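Local coordinates for diguanylate cyclase DosC (Escherichia coli, PDB 4ZVA), which makes the second messenger cyclic di-GMP as a diguanylate cyclase, probably under the control of oxygen sensed by its haem-binding globin domain, at residues Y32-F37 with A63-I68. Residues are numbered along the deposited sequence; the frame is centred on the assembly and turned at random.
Sequences YLSIEF and AMERWI. With HEM (protoporphyrin IX containing Fe), chain C.
Phe37 and Met64 meet in a Met-aromatic contact on the haem side of a buried helix-helix crossing, where helix 16-43 passes helix 54-72. The short axes come within 8.6 Å at 127°; the backbones are nearest at Ser34 and Met64, where Ser34 CB packs on Met64 CB (3.8 Å). Met64, bent at chi2 and chi3 (-64° and -51°), curls its methyl over the Phe37 ring in a CH-pi contact, CE lying 4.2 Å from the centroid and almost on the ring normal; SD lies over the same face, 4.4 Å from the centroid. This SD also packs 3.5 Å from HEM C3C, while the Phe37 ring turns an edge to HEM CHC. Further along, Leu33 CB meets Ile68 CD1 at 3.7 Å, and helix 100-119 covers both residues through Ile113 and Leu110. At the polar margin a water donates to Ser34 OG and Glu65 OE2; Ser34 OG also bonds to His31 O, and Glu65 OE2 to His31 ND1. Trp67 lays a ring face against the haem vinyl, CH2 to HEM CBC 3.4 Å, with NE1 bonded to Gln86. With an alanine in its place, the vinyl is likely to lose that flat support and Gln86 OE1 its indole donor. Such apolar packing around porphyrin is characteristic of the haem pocket of a globin-fold sensor domain.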
loop_
_atom_site.group_PDB
_atom_site.type_symbol
_atom_site.label_atom_id
_atom_site.label_comp_id
_atom_site.label_asym_id
_atom_site.label_seq_id
_atom_site.Cartn_x
_atom_site.Cartn_y
_atom_site.Cartn_z
ATOM N N TYR A 32 -19.729 -5.230 -3.411
ATOM C CA TYR A 32 -19.159 -6.222 -2.509
ATOM C C TYR A 32 -18.031 -5.624 -1.675
ATOM O O TYR A 32 -17.960 -5.840 -0.465
ATOM C CB TYR A 32 -18.628 -7.432 -3.286
ATOM C CG TYR A 32 -17.588 -8.220 -2.510
ATOM C CD1 TYR A 32 -17.966 -9.120 -1.524
ATOM C CD2 TYR A 32 -16.229 -8.044 -2.749
ATOM C CE1 TYR A 32 -17.025 -9.832 -0.804
ATOM C CE2 TYR A 32 -15.280 -8.750 -2.031
ATOM C CZ TYR A 32 -15.685 -9.643 -1.061
ATOM O OH TYR A 32 -14.745 -10.351 -0.346
ATOM N N LEU A 33 -17.155 -4.875 -2.337
ATOM C CA LEU A 33 -15.978 -4.312 -1.686
ATOM C C LEU A 33 -16.349 -3.343 -0.570
ATOM O O LEU A 33 -15.786 -3.408 0.519
ATOM C CB LEU A 33 -15.089 -3.611 -2.716
ATOM C CG LEU A 33 -14.342 -4.510 -3.704
ATOM C CD1 LEU A 33 -13.656 -3.678 -4.770
ATOM C CD2 LEU A 33 -13.329 -5.383 -2.976
ATOM N N SER A 34 -17.312 -2.463 -0.830
ATOM C CA SER A 34 -17.719 -1.475 0.164
ATOM C C SER A 34 -18.347 -2.130 1.391
ATOM O O SER A 34 -18.132 -1.687 2.521
ATOM C CB SER A 34 -18.696 -0.466 -0.450
ATOM O OG SER A 34 -19.915 -1.089 -0.819
ATOM N N ILE A 35 -19.112 -3.193 1.166
ATOM C CA ILE A 35 -19.771 -3.909 2.252
ATOM C C ILE A 35 -18.773 -4.679 3.114
ATOM O O ILE A 35 -18.804 -4.595 4.342
ATOM C CB ILE A 35 -20.829 -4.882 1.704
ATOM C CG1 ILE A 35 -21.945 -4.105 1.001
ATOM C CG2 ILE A 35 -21.395 -5.751 2.820
ATOM C CD1 ILE A 35 -22.882 -4.980 0.210
ATOM N N GLU A 36 -17.883 -5.422 2.463
ATOM C CA GLU A 36 -16.869 -6.201 3.165
ATOM C C GLU A 36 -15.872 -5.287 3.880
ATOM O O GLU A 36 -15.410 -5.597 4.977
ATOM C CB GLU A 36 -16.146 -7.139 2.193
ATOM C CG GLU A 36 -15.101 -8.046 2.835
ATOM C CD GLU A 36 -15.702 -9.126 3.727
ATOM O OE1 GLU A 36 -16.943 -9.203 3.847
ATOM O OE2 GLU A 36 -14.921 -9.908 4.311
ATOM N N PHE A 37 -15.541 -4.169 3.241
ATOM C CA PHE A 37 -14.706 -3.137 3.849
ATOM C C PHE A 37 -15.289 -2.684 5.182
ATOM O O PHE A 37 -14.599 -2.666 6.202
ATOM C CB PHE A 37 -14.569 -1.941 2.900
ATOM C CG PHE A 37 -13.963 -0.716 3.530
ATOM C CD1 PHE A 37 -12.588 -0.551 3.581
ATOM C CD2 PHE A 37 -14.774 0.284 4.049
ATOM C CE1 PHE A 37 -12.033 0.580 4.150
ATOM C CE2 PHE A 37 -14.224 1.414 4.622
ATOM C CZ PHE A 37 -12.850 1.563 4.671
ATOM N N ALA A 63 -20.613 5.900 -0.537
ATOM C CA ALA A 63 -19.468 6.750 -0.841
ATOM C C ALA A 63 -18.262 5.914 -1.264
ATOM O O ALA A 63 -17.511 6.302 -2.162
ATOM C CB ALA A 63 -19.120 7.617 0.357
ATOM N N MET A 64 -18.075 4.771 -0.614
ATOM C CA MET A 64 -16.952 3.887 -0.925
ATOM C C MET A 64 -17.057 3.300 -2.331
ATOM O O MET A 64 -16.055 3.194 -3.035
ATOM C CB MET A 64 -16.851 2.758 0.103
ATOM C CG MET A 64 -16.170 3.149 1.407
ATOM S SD MET A 64 -14.433 3.605 1.196
ATOM C CE MET A 64 -13.813 2.211 0.258
ATOM N N GLU A 65 -18.266 2.913 -2.735
ATOM C CA GLU A 65 -18.484 2.389 -4.080
ATOM C C GLU A 65 -18.050 3.389 -5.136
ATOM O O GLU A 65 -17.359 3.045 -6.093
ATOM C CB GLU A 65 -19.957 2.043 -4.304
ATOM C CG GLU A 65 -20.382 0.689 -3.801
ATOM C CD GLU A 65 -21.710 0.260 -4.395
ATOM O OE1 GLU A 65 -21.874 0.371 -5.631
ATOM O OE2 GLU A 65 -22.588 -0.180 -3.629
ATOM N N ARG A 66 -18.475 4.634 -4.952
ATOM C CA ARG A 66 -18.129 5.709 -5.867
ATOM C C ARG A 66 -16.624 5.953 -5.859
ATOM O O ARG A 66 -16.014 6.152 -6.909
ATOM C CB ARG A 66 -18.886 6.983 -5.493
ATOM C CG ARG A 66 -18.677 8.147 -6.445
ATOM C CD ARG A 66 -19.371 9.401 -5.929
ATOM N NE ARG A 66 -20.621 9.082 -5.242
ATOM C CZ ARG A 66 -20.832 9.272 -3.942
ATOM N NH1 ARG A 66 -19.879 9.797 -3.182
ATOM N NH2 ARG A 66 -21.999 8.946 -3.403
ATOM N N TRP A 67 -16.030 5.928 -4.671
ATOM C CA TRP A 67 -14.596 6.164 -4.530
ATOM C C TRP A 67 -13.788 5.111 -5.279
ATOM O O TRP A 67 -12.886 5.438 -6.051
ATOM C CB TRP A 67 -14.193 6.175 -3.053
ATOM C CG TRP A 67 -12.781 6.642 -2.821
ATOM C CD1 TRP A 67 -12.381 7.900 -2.483
ATOM C CD2 TRP A 67 -11.586 5.852 -2.913
ATOM N NE1 TRP A 67 -11.013 7.947 -2.359
ATOM C CE2 TRP A 67 -10.500 6.703 -2.617
ATOM C CE3 TRP A 67 -11.327 4.510 -3.214
ATOM C CZ2 TRP A 67 -9.178 6.257 -2.613
ATOM C CZ3 TRP A 67 -10.013 4.068 -3.213
ATOM C CH2 TRP A 67 -8.955 4.940 -2.916
ATOM N N ILE A 68 -14.121 3.845 -5.041
ATOM C CA ILE A 68 -13.416 2.726 -5.658
ATOM C C ILE A 68 -13.471 2.804 -7.178
ATOM O O ILE A 68 -12.453 2.645 -7.851
ATOM C CB ILE A 68 -13.994 1.381 -5.185
ATOM C CG1 ILE A 68 -13.688 1.175 -3.701
ATOM C CG2 ILE A 68 -13.425 0.235 -6.005
ATOM C CD1 ILE A 68 -14.444 0.035 -3.069
HETATM C CHA HEM C . -16.560 9.536 4.898
HETATM C CHB HEM C . -15.094 6.634 8.497
HETATM C CHC HEM C . -11.456 5.128 5.688
HETATM C CHD HEM C . -13.558 7.174 1.835
HETATM C C1A HEM C . -16.517 8.869 6.104
HETATM C C2A HEM C . -17.475 8.962 7.193
HETATM C C3A HEM C . -17.061 8.158 8.175
HETATM C C4A HEM C . -15.830 7.530 7.758
HETATM C CMA HEM C . -17.764 7.932 9.530
HETATM C CAA HEM C . -18.759 9.819 7.230
HETATM C CBA HEM C . -19.684 9.413 6.087
HETATM C CGA HEM C . -21.045 10.017 6.291
HETATM O O1A HEM C . -21.435 10.239 7.467
HETATM O O2A HEM C . -21.740 10.265 5.273
HETATM C C1B HEM C . -13.991 5.950 8.044
HETATM C C2B HEM C . -13.277 4.918 8.767
HETATM C C3B HEM C . -12.262 4.500 7.985
HETATM C C4B HEM C . -12.318 5.258 6.753
HETATM C CMB HEM C . -13.676 4.445 10.185
HETATM C CAB HEM C . -11.178 3.420 8.236
HETATM C CBB HEM C . -11.115 2.640 9.318
HETATM C C1C HEM C . -11.746 5.469 4.386
HETATM C C2C HEM C . -11.066 4.986 3.202
HETATM C C3C HEM C . -11.649 5.557 2.129
HETATM C C4C HEM C . -12.715 6.412 2.616
HETATM C CMC HEM C . -9.884 3.989 3.251
HETATM C CAC HEM C . -11.333 5.400 0.619
HETATM C CBC HEM C . -10.417 4.563 0.119
HETATM C C1D HEM C . -14.561 8.008 2.285
HETATM C C2D HEM C . -15.404 8.825 1.439
HETATM C C3D HEM C . -16.349 9.565 2.398
HETATM C C4D HEM C . -15.973 9.122 3.723
HETATM C CMD HEM C . -15.354 8.908 -0.103
HETATM C CAD HEM C . -17.462 10.580 2.052
HETATM C CBD HEM C . -16.852 11.790 1.349
HETATM C CGD HEM C . -17.821 12.944 1.364
HETATM O O1D HEM C . -17.589 13.929 0.617
HETATM O O2D HEM C . -18.824 12.882 2.122
HETATM N NA HEM C . -15.525 7.988 6.489
HETATM N NB HEM C . -13.383 6.134 6.820
HETATM N NC HEM C . -12.744 6.335 3.992
HETATM N ND HEM C . -14.924 8.214 3.613
HETATM FE FE HEM C . -13.982 7.361 5.266
HETATM O O HOH W 1 -22.639 -0.606 -1.021
#